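Local structure of alpha-n-acetylglucosaminidase family protein (Clostridium perfringens, 4A42) at residues A[87-92]-A[133-138]. The protein is a family 32 carbohydrate-binding module of a family 89 alpha-N-acetylglucosaminidase and is likely to bind glycans for the enzyme. Residues are numbered along the deposited sequence; the frame is centred on the assembly and turned at random. Where two conformers were deposited one is given.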
loop_
_atom_site.group_PDB
_atom_site.type_symbol
_atom_site.label_atom_id
_atom_site.label_comp_id
_atom_site.label_asym_id
_atom_site.label_seq_id
_atom_site.Cartn_x
_atom_site.Cartn_y
_atom_site.Cartn_z
ATOM N N PRO A 87 4.039 -3.204 15.519
ATOM C CA PRO A 87 4.268 -3.986 14.300
ATOM C C PRO A 87 3.073 -3.860 13.369
ATOM O O PRO A 87 1.926 -3.932 13.802
ATOM C CB PRO A 87 4.393 -5.415 14.825
ATOM C CG PRO A 87 4.929 -5.224 16.225
ATOM C CD PRO A 87 4.212 -4.013 16.735
ATOM N N LEU A 88 3.341 -3.659 12.089
ATOM C CA LEU A 88 2.263 -3.481 11.131
ATOM C C LEU A 88 1.599 -4.807 10.808
ATOM O O LEU A 88 2.268 -5.798 10.542
ATOM C CB LEU A 88 2.793 -2.829 9.856
ATOM C CG LEU A 88 1.728 -2.331 8.880
ATOM C CD1 LEU A 88 0.975 -1.153 9.485
ATOM C CD2 LEU A 88 2.372 -1.938 7.564
ATOM N N LYS A 89 0.273 -4.816 10.850
ATOM C CA LYS A 89 -0.515 -5.955 10.406
ATOM C C LYS A 89 -1.233 -5.507 9.152
ATOM O O LYS A 89 -1.936 -4.500 9.166
ATOM C CB LYS A 89 -1.499 -6.396 11.492
ATOM C CG LYS A 89 -0.810 -6.961 12.733
ATOM C CD LYS A 89 -1.786 -7.186 13.880
ATOM C CE LYS A 89 -1.053 -7.654 15.118
ATOM N NZ LYS A 89 -0.532 -9.021 14.926
ATOM N N TYR A 90 -1.054 -6.249 8.059
ATOM C CA TYR A 90 -1.492 -5.764 6.753
ATOM C C TYR A 90 -1.663 -6.900 5.759
ATOM O O TYR A 90 -1.135 -8.011 5.957
ATOM C CB TYR A 90 -0.482 -4.747 6.188
ATOM C CG TYR A 90 0.842 -5.361 5.763
ATOM C CD1 TYR A 90 1.841 -5.630 6.694
ATOM C CD2 TYR A 90 1.082 -5.710 4.431
ATOM C CE1 TYR A 90 3.050 -6.210 6.311
ATOM C CE2 TYR A 90 2.298 -6.284 4.041
ATOM C CZ TYR A 90 3.274 -6.534 4.991
ATOM O OH TYR A 90 4.487 -7.113 4.649
ATOM N N SER A 91 -2.406 -6.606 4.696
ATOM C CA SER A 91 -2.467 -7.456 3.518
ATOM C C SER A 91 -2.403 -6.591 2.265
ATOM O O SER A 91 -2.652 -5.384 2.305
ATOM C CB SER A 91 -3.743 -8.307 3.514
ATOM O OG SER A 91 -4.917 -7.508 3.417
ATOM N N ILE A 92 -2.026 -7.226 1.164
ATOM C CA ILE A 92 -1.941 -6.579 -0.127
ATOM C C ILE A 92 -2.746 -7.407 -1.115
ATOM O O ILE A 92 -2.576 -8.627 -1.191
ATOM C CB ILE A 92 -0.478 -6.497 -0.596
ATOM C CG1 ILE A 92 0.402 -5.838 0.483
ATOM C CG2 ILE A 92 -0.376 -5.722 -1.905
ATOM C CD1 ILE A 92 1.849 -5.661 0.040
ATOM N N ASN A 133 -4.675 -3.307 3.134
ATOM C CA ASN A 133 -5.551 -3.291 4.288
ATOM C C ASN A 133 -4.699 -3.337 5.534
ATOM O O ASN A 133 -3.729 -4.085 5.592
ATOM C CB ASN A 133 -6.499 -4.484 4.225
ATOM C CG ASN A 133 -7.120 -4.639 2.853
ATOM O OD1 ASN A 133 -7.929 -3.807 2.432
ATOM N ND2 ASN A 133 -6.715 -5.683 2.129
ATOM N N PHE A 134 -5.036 -2.510 6.517
ATOM C CA PHE A 134 -4.244 -2.438 7.740
ATOM C C PHE A 134 -5.117 -2.752 8.938
ATOM O O PHE A 134 -6.162 -2.140 9.127
ATOM C CB PHE A 134 -3.608 -1.054 7.895
ATOM C CG PHE A 134 -2.750 -0.658 6.733
ATOM C CD1 PHE A 134 -1.519 -1.256 6.535
ATOM C CD2 PHE A 134 -3.178 0.297 5.826
ATOM C CE1 PHE A 134 -0.722 -0.913 5.463
ATOM C CE2 PHE A 134 -2.374 0.657 4.737
ATOM C CZ PHE A 134 -1.144 0.056 4.563
ATOM N N ASN A 135 -4.706 -3.744 9.713
ATOM C CA ASN A 135 -5.463 -4.126 10.895
ATOM C C ASN A 135 -4.767 -3.973 12.237
ATOM O O ASN A 135 -5.258 -4.461 13.223
ATOM C CB ASN A 135 -6.065 -5.516 10.757
ATOM C CG ASN A 135 -5.031 -6.576 10.615
ATOM O OD1 ASN A 135 -4.449 -6.716 9.565
ATOM N ND2 ASN A 135 -4.818 -7.356 11.668
ATOM N N SER A 136 -3.609 -3.335 12.266
ATOM C CA SER A 136 -2.946 -3.070 13.521
ATOM C C SER A 136 -3.400 -1.727 14.095
ATOM O O SER A 136 -4.159 -1.001 13.479
ATOM C CB SER A 136 -1.430 -3.117 13.375
ATOM O OG SER A 136 -1.031 -2.566 12.153
ATOM N N GLU A 137 -2.937 -1.447 15.301
ATOM C CA GLU A 137 -3.168 -0.170 15.939
ATOM C C GLU A 137 -2.024 0.786 15.605
ATOM O O GLU A 137 -0.948 0.367 15.252
ATOM C CB GLU A 137 -3.254 -0.365 17.444
ATOM C CG GLU A 137 -4.437 -1.194 17.889
ATOM C CD GLU A 137 -5.754 -0.594 17.438
ATOM O OE1 GLU A 137 -5.870 0.641 17.499
ATOM O OE2 GLU A 137 -6.665 -1.334 17.024
ATOM N N ASN A 138 -2.344 2.097 15.934
ATOM C CA ASN A 138 -1.443 3.209 15.616
ATOM C C ASN A 138 -0.803 3.142 14.230
ATOM O O ASN A 138 0.397 3.378 14.084
ATOM C CB ASN A 138 -0.365 3.408 16.698
ATOM C CG ASN A 138 0.432 2.146 16.992
ATOM O OD1 ASN A 138 1.275 1.721 16.195
ATOM N ND2 ASN A 138 0.188 1.556 18.157
#
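F134 packs tightly against L88 and Y90 on the buried side of this strand pair. Its CD1 lies 3.7 Å from Y90 CB and 3.9 Å from L88 CD1, both approaching obliquely. L88 turns its CG away from its own N (chi1 -168°), which brings both methyls to the ring; I80 and W55 extend this apolar layer. Y90 and F134 are an antiparallel non-hydrogen-bonded pair. One residue along, S91 and N133 form a hydrogen-bonded pair, with S91 N to N133 O and N133 N to S91 O both at 3.0 Å. Here strands 90-95 and 126-134 lie side by side in one sheet of the beta-sandwich expected of an F5/8 type C domain. On the other face, N133 ND2 gives S91 OG a nearly straight bond of 2.9 Å in the amide plane, and donates a second hydrogen bond to E93 OE1. Past F134 the regular pairing gives way: N135 N still bonds K89 O, from above the carbonyl plane, but S136 OG accepts from K89 N at 2.9 Å. The solvent side is formed by K89 and exposed N135, whose side chains cross at about a right angle. N135 ND2 bonds N108 O, while K89 NZ salt-bridges E111.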